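Local coordinates for proteasome protein (Corynebacterium glutamicum ATCC 13032, PDB 2P90) that is of unknown function but belongs to the PAC2 family, named for a proteasome assembly chaperone, and assembles as three copies of one chain, at residues I29-G34 and I136-A141; T151-H156 and Y197-P202; R72-V77 and D87-G92; E65-R70 and S108-D113. All blocks are in the same frame, centred on the assembly; numbering follows the deposited sequence.

Contact 1. Residues I29-G34 and I136-A141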
# COMPACT_ATOMS: atom_id res chain seq x y z
N ILE B 29 -19.86 11.96 -15.30
CA ILE B 29 -18.54 11.50 -15.76
C ILE B 29 -17.67 11.14 -14.56
O ILE B 29 -17.52 11.94 -13.64
CB ILE B 29 -17.88 12.60 -16.61
CG1 ILE B 29 -18.85 12.96 -17.75
CG2 ILE B 29 -16.50 12.15 -17.13
CD1 ILE B 29 -18.51 14.25 -18.39
N VAL B 30 -17.13 9.94 -14.57
CA VAL B 30 -16.29 9.47 -13.53
C VAL B 30 -14.87 9.37 -14.11
O VAL B 30 -14.60 8.54 -15.00
CB VAL B 30 -16.82 8.11 -12.94
CG1 VAL B 30 -15.79 7.48 -12.01
CG2 VAL B 30 -18.16 8.29 -12.22
N ALA B 31 -13.99 10.25 -13.62
CA ALA B 31 -12.58 10.32 -14.01
C ALA B 31 -11.66 10.13 -12.78
O ALA B 31 -11.20 11.13 -12.19
CB ALA B 31 -12.30 11.66 -14.67
N LEU B 32 -11.36 8.88 -12.42
CA LEU B 32 -10.54 8.58 -11.21
C LEU B 32 -9.13 8.21 -11.59
O LEU B 32 -8.92 7.27 -12.36
CB LEU B 32 -11.13 7.44 -10.34
CG LEU B 32 -12.58 7.59 -9.86
CD1 LEU B 32 -13.01 6.32 -9.06
CD2 LEU B 32 -12.82 8.90 -9.05
N GLN B 33 -8.17 8.94 -11.02
CA GLN B 33 -6.77 8.75 -11.33
C GLN B 33 -6.21 7.66 -10.38
O GLN B 33 -6.57 7.59 -9.21
CB GLN B 33 -6.06 10.11 -11.20
CG GLN B 33 -4.61 10.18 -11.70
CD GLN B 33 -3.86 11.49 -11.23
OE1 GLN B 33 -4.50 12.51 -10.92
NE2 GLN B 33 -2.52 11.45 -11.21
N GLY B 34 -5.39 6.76 -10.91
CA GLY B 34 -4.75 5.74 -10.08
C GLY B 34 -4.91 4.31 -10.56
O GLY B 34 -4.26 3.39 -10.04
N ILE B 136 -20.82 7.52 -16.94
CA ILE B 136 -19.71 7.15 -17.78
C ILE B 136 -18.37 7.23 -17.04
O ILE B 136 -17.94 8.31 -16.68
CB ILE B 136 -19.58 8.06 -19.04
CG1 ILE B 136 -20.93 8.15 -19.78
CG2 ILE B 136 -18.41 7.54 -19.92
CD1 ILE B 136 -20.87 8.96 -21.11
N CYS B 137 -17.73 6.07 -16.89
CA CYS B 137 -16.40 5.94 -16.31
C CYS B 137 -15.30 5.89 -17.35
O CYS B 137 -15.43 5.22 -18.37
CB CYS B 137 -16.35 4.68 -15.47
SG CYS B 137 -17.53 4.68 -14.10
N LEU B 138 -14.20 6.59 -17.10
CA LEU B 138 -13.13 6.71 -18.07
C LEU B 138 -11.90 5.89 -17.68
O LEU B 138 -11.54 5.86 -16.51
CB LEU B 138 -12.74 8.17 -18.22
CG LEU B 138 -13.87 9.16 -18.49
CD1 LEU B 138 -13.26 10.56 -18.73
CD2 LEU B 138 -14.80 8.73 -19.66
N TYR B 139 -11.29 5.25 -18.68
CA TYR B 139 -10.14 4.36 -18.52
C TYR B 139 -9.20 4.65 -19.68
O TYR B 139 -9.67 4.96 -20.76
CB TYR B 139 -10.57 2.90 -18.61
CG TYR B 139 -11.67 2.53 -17.64
CD1 TYR B 139 -11.35 2.03 -16.38
CD2 TYR B 139 -13.04 2.68 -17.98
CE1 TYR B 139 -12.32 1.71 -15.48
CE2 TYR B 139 -14.04 2.35 -17.06
CZ TYR B 139 -13.66 1.87 -15.81
OH TYR B 139 -14.57 1.52 -14.85
N ALA B 140 -7.89 4.62 -19.45
CA ALA B 140 -6.91 4.67 -20.54
C ALA B 140 -5.98 3.46 -20.39
O ALA B 140 -5.29 3.29 -19.35
CB ALA B 140 -6.13 5.95 -20.52
N ALA B 141 -5.99 2.61 -21.42
CA ALA B 141 -5.19 1.37 -21.38
C ALA B 141 -4.05 1.40 -22.35
O ALA B 141 -4.25 1.85 -23.48
CB ALA B 141 -6.07 0.10 -21.62
O HOH W 1 -12.50 6.65 -13.83

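Contact 2. Residues T151-H156 and Y197-P202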
# COMPACT_ATOMS: atom_id res chain seq x y z
N THR B 151 -6.88 7.21 -32.65
CA THR B 151 -7.10 6.66 -31.30
C THR B 151 -8.50 6.04 -31.13
O THR B 151 -9.53 6.68 -31.31
CB THR B 151 -6.82 7.71 -30.19
OG1 THR B 151 -5.44 8.08 -30.24
CG2 THR B 151 -7.09 7.13 -28.81
N VAL B 152 -8.50 4.76 -30.77
CA VAL B 152 -9.73 4.03 -30.59
C VAL B 152 -10.23 4.06 -29.12
O VAL B 152 -9.44 4.14 -28.17
CB VAL B 152 -9.54 2.59 -31.05
CG1 VAL B 152 -10.66 1.69 -30.52
CG2 VAL B 152 -9.47 2.56 -32.58
N VAL B 153 -11.56 4.03 -28.98
CA VAL B 153 -12.24 3.88 -27.71
C VAL B 153 -13.19 2.68 -27.77
O VAL B 153 -14.00 2.55 -28.68
CB VAL B 153 -13.01 5.18 -27.34
CG1 VAL B 153 -14.08 4.92 -26.25
CG2 VAL B 153 -12.06 6.22 -26.84
N THR B 154 -13.07 1.79 -26.79
CA THR B 154 -14.02 0.69 -26.67
C THR B 154 -14.96 0.93 -25.48
O THR B 154 -14.62 1.68 -24.57
CB THR B 154 -13.33 -0.68 -26.58
OG1 THR B 154 -12.35 -0.64 -25.57
CG2 THR B 154 -12.63 -1.02 -27.89
N ALA B 155 -16.13 0.32 -25.49
CA ALA B 155 -17.13 0.56 -24.45
C ALA B 155 -17.70 -0.73 -23.88
O ALA B 155 -17.74 -1.78 -24.58
CB ALA B 155 -18.25 1.50 -24.94
N HIS B 156 -18.06 -0.67 -22.58
CA HIS B 156 -18.83 -1.71 -21.91
C HIS B 156 -19.88 -1.07 -21.03
O HIS B 156 -19.77 0.10 -20.66
CB HIS B 156 -17.94 -2.70 -21.14
CG HIS B 156 -17.09 -2.07 -20.08
ND1 HIS B 156 -17.60 -1.65 -18.86
CD2 HIS B 156 -15.76 -1.81 -20.04
CE1 HIS B 156 -16.61 -1.14 -18.14
NE2 HIS B 156 -15.49 -1.22 -18.84
N TYR B 197 -15.79 3.77 -20.75
CA TYR B 197 -15.05 4.03 -21.99
C TYR B 197 -13.54 3.91 -21.77
O TYR B 197 -12.94 4.60 -20.96
CB TYR B 197 -15.34 5.41 -22.59
CG TYR B 197 -16.78 5.73 -22.95
CD1 TYR B 197 -17.77 4.73 -23.04
CD2 TYR B 197 -17.15 7.04 -23.25
CE1 TYR B 197 -19.11 5.05 -23.40
CE2 TYR B 197 -18.47 7.38 -23.62
CZ TYR B 197 -19.44 6.37 -23.68
OH TYR B 197 -20.72 6.73 -24.00
N THR B 198 -12.93 3.04 -22.54
CA THR B 198 -11.50 2.91 -22.54
C THR B 198 -10.92 3.41 -23.87
O THR B 198 -11.30 2.97 -24.95
CB THR B 198 -11.13 1.42 -22.33
OG1 THR B 198 -11.87 0.92 -21.21
CG2 THR B 198 -9.63 1.25 -22.10
N VAL B 199 -9.96 4.31 -23.77
CA VAL B 199 -9.23 4.77 -24.93
C VAL B 199 -7.95 3.92 -24.99
O VAL B 199 -7.40 3.55 -23.94
CB VAL B 199 -8.96 6.31 -24.80
CG1 VAL B 199 -8.00 6.62 -23.63
CG2 VAL B 199 -8.43 6.90 -26.10
N HIS B 200 -7.50 3.58 -26.20
CA HIS B 200 -6.35 2.70 -26.40
C HIS B 200 -5.15 3.53 -26.73
O HIS B 200 -5.20 4.31 -27.68
CB HIS B 200 -6.62 1.74 -27.55
CG HIS B 200 -7.73 0.77 -27.27
ND1 HIS B 200 -7.76 -0.50 -27.80
CD2 HIS B 200 -8.82 0.88 -26.48
CE1 HIS B 200 -8.85 -1.12 -27.38
NE2 HIS B 200 -9.50 -0.31 -26.56
N VAL B 201 -4.07 3.39 -25.96
CA VAL B 201 -2.93 4.26 -26.10
C VAL B 201 -1.75 3.37 -26.49
O VAL B 201 -1.60 2.31 -25.90
CB VAL B 201 -2.66 4.99 -24.75
CG1 VAL B 201 -1.40 5.88 -24.82
CG2 VAL B 201 -3.92 5.78 -24.28
N PRO B 202 -0.93 3.78 -27.50
CA PRO B 202 0.25 2.99 -27.86
C PRO B 202 1.02 2.68 -26.60
O PRO B 202 1.30 3.58 -25.83
CB PRO B 202 1.04 3.93 -28.78
CG PRO B 202 0.03 4.81 -29.35
CD PRO B 202 -1.06 4.97 -28.37
O HOH W 2 -4.02 5.77 -29.37
O HOH W 3 -6.01 3.34 -30.62

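Contact 3. Residues R72-V77 and D87-G92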
# COMPACT_ATOMS: atom_id res chain seq x y z
N ARG B 72 0.14 7.67 -1.70
CA ARG B 72 -0.05 8.82 -2.60
C ARG B 72 0.92 9.97 -2.40
O ARG B 72 1.37 10.55 -3.38
CB ARG B 72 -1.45 9.38 -2.49
CG ARG B 72 -2.53 8.37 -2.54
CD ARG B 72 -2.57 7.52 -3.86
NE ARG B 72 -3.92 7.00 -3.91
CZ ARG B 72 -4.77 7.06 -4.92
NH1 ARG B 72 -4.46 7.55 -6.10
NH2 ARG B 72 -5.94 6.55 -4.71
N ARG B 73 1.20 10.31 -1.13
CA ARG B 73 2.11 11.41 -0.79
C ARG B 73 1.82 12.66 -1.64
O ARG B 73 2.63 13.04 -2.50
CB ARG B 73 3.56 10.95 -0.94
CG ARG B 73 3.96 9.82 0.03
CD ARG B 73 5.44 9.93 0.33
NE ARG B 73 5.96 8.95 1.26
CZ ARG B 73 5.88 9.03 2.60
NH1 ARG B 73 5.23 10.04 3.20
NH2 ARG B 73 6.42 8.09 3.34
N PRO B 74 0.67 13.31 -1.39
CA PRO B 74 0.27 14.54 -2.08
C PRO B 74 1.40 15.59 -2.02
O PRO B 74 1.88 15.92 -0.94
CB PRO B 74 -0.90 15.06 -1.22
CG PRO B 74 -1.42 13.87 -0.52
CD PRO B 74 -0.28 12.93 -0.33
N VAL B 75 1.75 16.14 -3.17
CA VAL B 75 2.96 16.94 -3.33
C VAL B 75 2.91 18.25 -2.53
O VAL B 75 1.84 18.87 -2.42
CB VAL B 75 3.24 17.15 -4.85
CG1 VAL B 75 4.47 18.07 -5.10
CG2 VAL B 75 3.54 15.81 -5.46
N VAL B 76 4.05 18.63 -1.95
CA VAL B 76 4.15 19.87 -1.19
C VAL B 76 5.19 20.74 -1.82
O VAL B 76 6.22 20.26 -2.31
CB VAL B 76 4.48 19.64 0.33
CG1 VAL B 76 3.46 18.76 1.01
CG2 VAL B 76 5.78 18.98 0.46
N VAL B 77 4.92 22.04 -1.83
CA VAL B 77 5.90 22.98 -2.35
C VAL B 77 6.58 23.70 -1.19
O VAL B 77 5.93 24.16 -0.25
CB VAL B 77 5.31 24.02 -3.44
CG1 VAL B 77 6.42 24.94 -4.00
CG2 VAL B 77 4.58 23.26 -4.60
N ASP B 87 -0.78 19.77 -2.15
CA ASP B 87 -1.86 19.25 -2.99
C ASP B 87 -2.96 18.61 -2.12
O ASP B 87 -2.71 17.63 -1.39
CB ASP B 87 -1.25 18.21 -3.93
CG ASP B 87 -2.27 17.53 -4.86
OD1 ASP B 87 -3.48 17.84 -4.85
OD2 ASP B 87 -1.81 16.66 -5.63
N GLU B 88 -4.18 19.17 -2.20
CA GLU B 88 -5.30 18.68 -1.39
C GLU B 88 -5.84 17.32 -1.82
O GLU B 88 -6.53 16.67 -1.04
CB GLU B 88 -6.44 19.70 -1.39
CG GLU B 88 -6.36 20.72 -0.28
CD GLU B 88 -7.57 21.64 -0.23
OE1 GLU B 88 -8.72 21.15 -0.44
OE2 GLU B 88 -7.36 22.87 0.02
N LEU B 89 -5.52 16.90 -3.04
CA LEU B 89 -5.98 15.63 -3.62
C LEU B 89 -7.49 15.50 -3.52
O LEU B 89 -8.00 14.46 -3.14
CB LEU B 89 -5.30 14.40 -2.96
CG LEU B 89 -4.07 13.67 -3.49
CD1 LEU B 89 -4.14 12.18 -3.12
CD2 LEU B 89 -3.80 13.78 -4.96
N ASN B 90 -8.20 16.58 -3.86
CA ASN B 90 -9.66 16.60 -3.77
C ASN B 90 -10.29 15.60 -4.71
O ASN B 90 -10.00 15.58 -5.89
CB ASN B 90 -10.23 18.00 -4.02
CG ASN B 90 -11.78 18.03 -3.98
OD1 ASN B 90 -12.43 17.91 -2.91
ND2 ASN B 90 -12.38 18.19 -5.17
N LEU B 91 -11.09 14.71 -4.13
CA LEU B 91 -11.98 13.84 -4.85
C LEU B 91 -13.32 14.54 -4.67
O LEU B 91 -13.88 14.54 -3.58
CB LEU B 91 -11.99 12.43 -4.23
CG LEU B 91 -12.93 11.33 -4.78
CD1 LEU B 91 -12.58 10.96 -6.22
CD2 LEU B 91 -12.86 10.12 -3.94
N GLY B 92 -13.81 15.19 -5.71
CA GLY B 92 -15.02 15.96 -5.60
C GLY B 92 -15.98 15.68 -6.71
O GLY B 92 -15.60 15.19 -7.77

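Contact 4. Residues E65-R70 and S108-D113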
# COMPACT_ATOMS: atom_id res chain seq x y z
N GLU B 65 -11.01 8.82 5.11
CA GLU B 65 -11.71 7.55 4.97
C GLU B 65 -11.22 6.74 3.78
O GLU B 65 -11.38 5.53 3.78
CB GLU B 65 -13.25 7.76 4.86
CG GLU B 65 -13.95 8.31 6.13
CD GLU B 65 -13.92 7.35 7.33
OE1 GLU B 65 -14.13 6.12 7.20
OE2 GLU B 65 -13.70 7.85 8.45
N LEU B 66 -10.58 7.39 2.80
CA LEU B 66 -10.47 6.87 1.44
C LEU B 66 -9.07 6.63 0.92
O LEU B 66 -8.88 5.74 0.10
CB LEU B 66 -11.29 7.75 0.46
CG LEU B 66 -12.84 7.68 0.65
CD1 LEU B 66 -13.58 8.77 -0.16
CD2 LEU B 66 -13.45 6.30 0.35
N ILE B 67 -8.08 7.34 1.48
CA ILE B 67 -6.72 7.39 0.92
C ILE B 67 -5.65 6.78 1.87
O ILE B 67 -5.65 7.04 3.10
CB ILE B 67 -6.31 8.89 0.61
CG1 ILE B 67 -7.29 9.59 -0.38
CG2 ILE B 67 -4.81 9.05 0.23
CD1 ILE B 67 -7.42 8.96 -1.78
N ASP B 68 -4.75 6.00 1.29
CA ASP B 68 -3.49 5.61 1.93
C ASP B 68 -2.49 6.69 1.58
O ASP B 68 -1.94 6.71 0.50
CB ASP B 68 -2.99 4.25 1.39
CG ASP B 68 -1.68 3.78 2.08
OD1 ASP B 68 -0.80 4.63 2.43
OD2 ASP B 68 -1.52 2.55 2.26
N TYR B 69 -2.21 7.59 2.51
CA TYR B 69 -1.44 8.78 2.15
C TYR B 69 0.03 8.47 1.93
O TYR B 69 0.72 9.23 1.22
CB TYR B 69 -1.54 9.84 3.21
CG TYR B 69 -2.87 10.50 3.42
CD1 TYR B 69 -3.14 11.75 2.86
CD2 TYR B 69 -3.83 9.92 4.26
CE1 TYR B 69 -4.35 12.40 3.12
CE2 TYR B 69 -5.03 10.55 4.50
CZ TYR B 69 -5.28 11.78 3.94
OH TYR B 69 -6.46 12.42 4.24
N ARG B 70 0.52 7.39 2.54
CA ARG B 70 1.90 6.98 2.30
C ARG B 70 2.08 6.37 0.90
O ARG B 70 3.18 6.47 0.31
CB ARG B 70 2.50 6.12 3.42
CG ARG B 70 2.94 6.94 4.64
CD ARG B 70 3.51 6.05 5.81
NE ARG B 70 4.92 5.74 5.59
CZ ARG B 70 5.41 4.57 5.16
NH1 ARG B 70 4.61 3.50 4.92
NH2 ARG B 70 6.73 4.47 4.96
N SER B 108 -14.25 13.50 -10.03
CA SER B 108 -12.88 13.35 -10.39
C SER B 108 -11.98 13.55 -9.19
O SER B 108 -12.35 14.18 -8.23
CB SER B 108 -12.54 14.31 -11.52
OG SER B 108 -12.59 15.66 -11.08
N GLY B 109 -10.78 13.03 -9.29
CA GLY B 109 -9.78 13.12 -8.22
C GLY B 109 -9.20 11.72 -8.11
O GLY B 109 -9.39 10.93 -9.02
N PRO B 110 -8.48 11.41 -7.01
CA PRO B 110 -7.83 10.09 -6.89
C PRO B 110 -8.81 8.92 -6.74
O PRO B 110 -9.79 9.04 -5.96
CB PRO B 110 -7.04 10.23 -5.60
CG PRO B 110 -7.80 11.29 -4.81
CD PRO B 110 -8.16 12.27 -5.85
N GLU B 111 -8.55 7.81 -7.43
CA GLU B 111 -9.26 6.56 -7.12
C GLU B 111 -9.02 6.27 -5.63
O GLU B 111 -7.87 6.23 -5.22
CB GLU B 111 -8.72 5.39 -7.96
CG GLU B 111 -9.21 4.03 -7.49
CD GLU B 111 -8.65 2.86 -8.26
OE1 GLU B 111 -7.41 2.78 -8.48
OE2 GLU B 111 -9.47 1.98 -8.64
N PRO B 112 -10.08 6.06 -4.81
CA PRO B 112 -9.81 5.68 -3.38
C PRO B 112 -8.94 4.43 -3.21
O PRO B 112 -9.10 3.47 -3.97
CB PRO B 112 -11.22 5.38 -2.83
CG PRO B 112 -12.11 6.31 -3.66
CD PRO B 112 -11.52 6.24 -5.07
N ASP B 113 -8.04 4.44 -2.22
CA ASP B 113 -7.32 3.21 -1.84
C ASP B 113 -8.26 2.29 -1.00
O ASP B 113 -8.14 1.07 -1.05
CB ASP B 113 -6.08 3.51 -1.01
CG ASP B 113 -5.05 4.32 -1.73
OD1 ASP B 113 -4.25 3.74 -2.53
OD2 ASP B 113 -4.97 5.53 -1.44

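Contact 1. Residues I29-G34 and I136-A141
Val30 lays its isopropyl group against the sulfur of Cys137, with Val30 CB 3.7 Å from Cys137 SG and both methyls only slightly farther off. The two residues form a parallel bridge pair, and their side chains share one face of the sheet. On the other face, which carries Ile29, Ala31, Ile136 and Leu138, the long leucine does the reaching: CG2 of Ile29 meets CD1 of Leu138 at 3.9 Å, the two side chains crossing obliquely. With CG1 anti to the carbonyl carbon (chi1 -55°), the CG2 branch of Ile29 is the one turned to the leucine. Ala31 adds its methyl more loosely to the same leucine branch.

Val30 also provides both backbone bonds. Its N donates to Ile136 O at 2.8 Å, and its O accepts from Leu138 N at 2.9 Å. Beyond this point the strands splay, their directions 30° apart, and a water takes over from direct pairing: it donates to Val30 O and Leu138 O and accepts from Leu32 N at 2.9 Å.

Strand 103-108 flanks 29-33 on its other side and strand 194-202 flanks 136-141, so this parallel pair lies inside the mixed sheet. Branched aliphatic chains and a compact thiol, none strongly polar, suit such an interior pair, while backbone bonds and one water satisfy Val30 N and O, Leu138 N and O, Leu32 N and Ile136 O.

Contact 2. Residues T151-H156 and Y197-P202
Thr154 holds OG1 between its backbone N and carbonyl carbon (chi1 52°), and His200 swings its ring beside its own backbone N (chi1 -66°); together these turns bring Thr154 OG1 to 3.0 Å from His200 NE2. The hydroxyl meets the imidazole at its edge, in the ring plane, and either group could donate. CG2 of Thr154 rests near the same nitrogen at 3.5 Å, while CG1 of Val152 lies over one ring face.

Thr154 and Thr198 form a hydrogen-bonded antiparallel pair, Thr154 N giving to Thr198 O at 2.8 Å and Thr198 N returning a bond to Thr154 O. His200 N continues the pattern to Val152 O, after which a water links Val152 N to His200 O.

Val153, Ala155, Tyr197 and Val199 occupy the opposite face. CG2 of Val153 packs on CB of Val199 at 3.7 Å, and the methyl of Ala155 sits 3.8 Å from CD1 of Tyr197, whose hydroxyl bonds to Ser224.

Strand 153-157 is outermost here in the chain's sheet, and Ala155 O bonds to Asn81 of the second subunit. The chemistry is two-sided: Thr154 and His200 form a polar pairing on the partly exposed face, while aliphatic and aromatic groups pack on the buried one.

Contact 3. Residues R72-V77 and D87-G92
Pro74 and Leu89 make the compact part of this contact, the proline ring and the leucine side chain meeting at about a right angle with CG of Pro74 4.0 Å from CG of Leu89. The leucine also turns to the base of the arginine, Leu89 CD1 lying 3.9 Å from Arg72 CB. Pro74 CB comes near Asp87 O as well, a short contact on which little weight can rest. A proline suits this buried spot, since its rigid ring offers a compact apolar surface just where the chain leaves the helix through Arg73, a residue with positive phi.

Toward solvent the fit is looser and more polar. Val75 is exposed and contributes mainly its carbonyl, Val75 O accepting from Asp87 N at 2.8 Å in a nearly straight bond (170° at the hydrogen). CB of Asp87 lies near the same oxygen. With CG anti to the backbone N (chi1 178°), the aspartate folds forward along its own segment, so that OD1 of Asp87 takes the backbone N of Leu89 at 2.9 Å, from above the carboxylate plane. This is an Asx turn, a role for which a short carboxylate is well suited.

The contact lies at the foot of the hairpin formed by strands 76-78 and 83-86. Arg72 ends helix 69-72; Leu89 leans on Pro110 as the chain heads for strand 92-97, and Val76 and Val77 extend the hairpin's sheet to a strand of the third subunit.

Contact 4. Residues E65-R70 and S108-D113
Asp113 reaches across to the backbone between Leu66 and Asp68. Its CB lies 3.7 Å from Leu66 O; CG then comes 3.7 Å from CB of Asp68. At the tip, OD2 accepts from Asp68 N at 2.8 Å, the donor standing 50° out of the carboxylate plane, while Asp113 OD1 is bound by Arg70 of the second subunit. OD2 also receives Arg72 of its own chain in a salt bridge, so two arginines probably stabilise the buried charge. The backbone of Asp113 adds a weak bond, its N to Leu66 O.

Apolar packing flanks this polar centre. CD1 of Ile67 meets CG of Pro110 at 3.8 Å, crossing it at about a right angle. Leu66 runs beside Pro112, CD2 of the leucine 4.0 Å from CB of the proline; both prolines offer stiff apolar surfaces where the chain leaves strand 103-108.

Asp68 is an N-cap: CG anti to its backbone N (chi1 -178°) directs OD1 to the backbone N of Ser71. The contact joins the break between helices 63-66 and 69-72 to the loop before helix 116-129, whose Phe119 packs on Leu66 and Pro112, at the subunit interface, where residues of both segments pair with neighbouring copies.

In the fold
From the N terminus, strand 27-33 opens contact 1, whose loop closes only at strand 134-143. Two others nest within it: contact 4 starts at 65-70 and closes at 108-113, and inside that loop contact 3 joins 72-77 to 87-92 around the hairpin. Contact 2 follows in series, its loop running from 151-156 to 197-202. Contacts 1 and 2 share the mixed sheet through the neighbouring strands 134-143 and 194-202. Gln33 ties contact 1 to the backbone of Gly109 and Glu111 in contact 4, while contacts 3 and 4 touch and both reach the third subunit. Contacts 2 and 3 lie on opposite sides of the chain's centre, their centres about 28 Å apart.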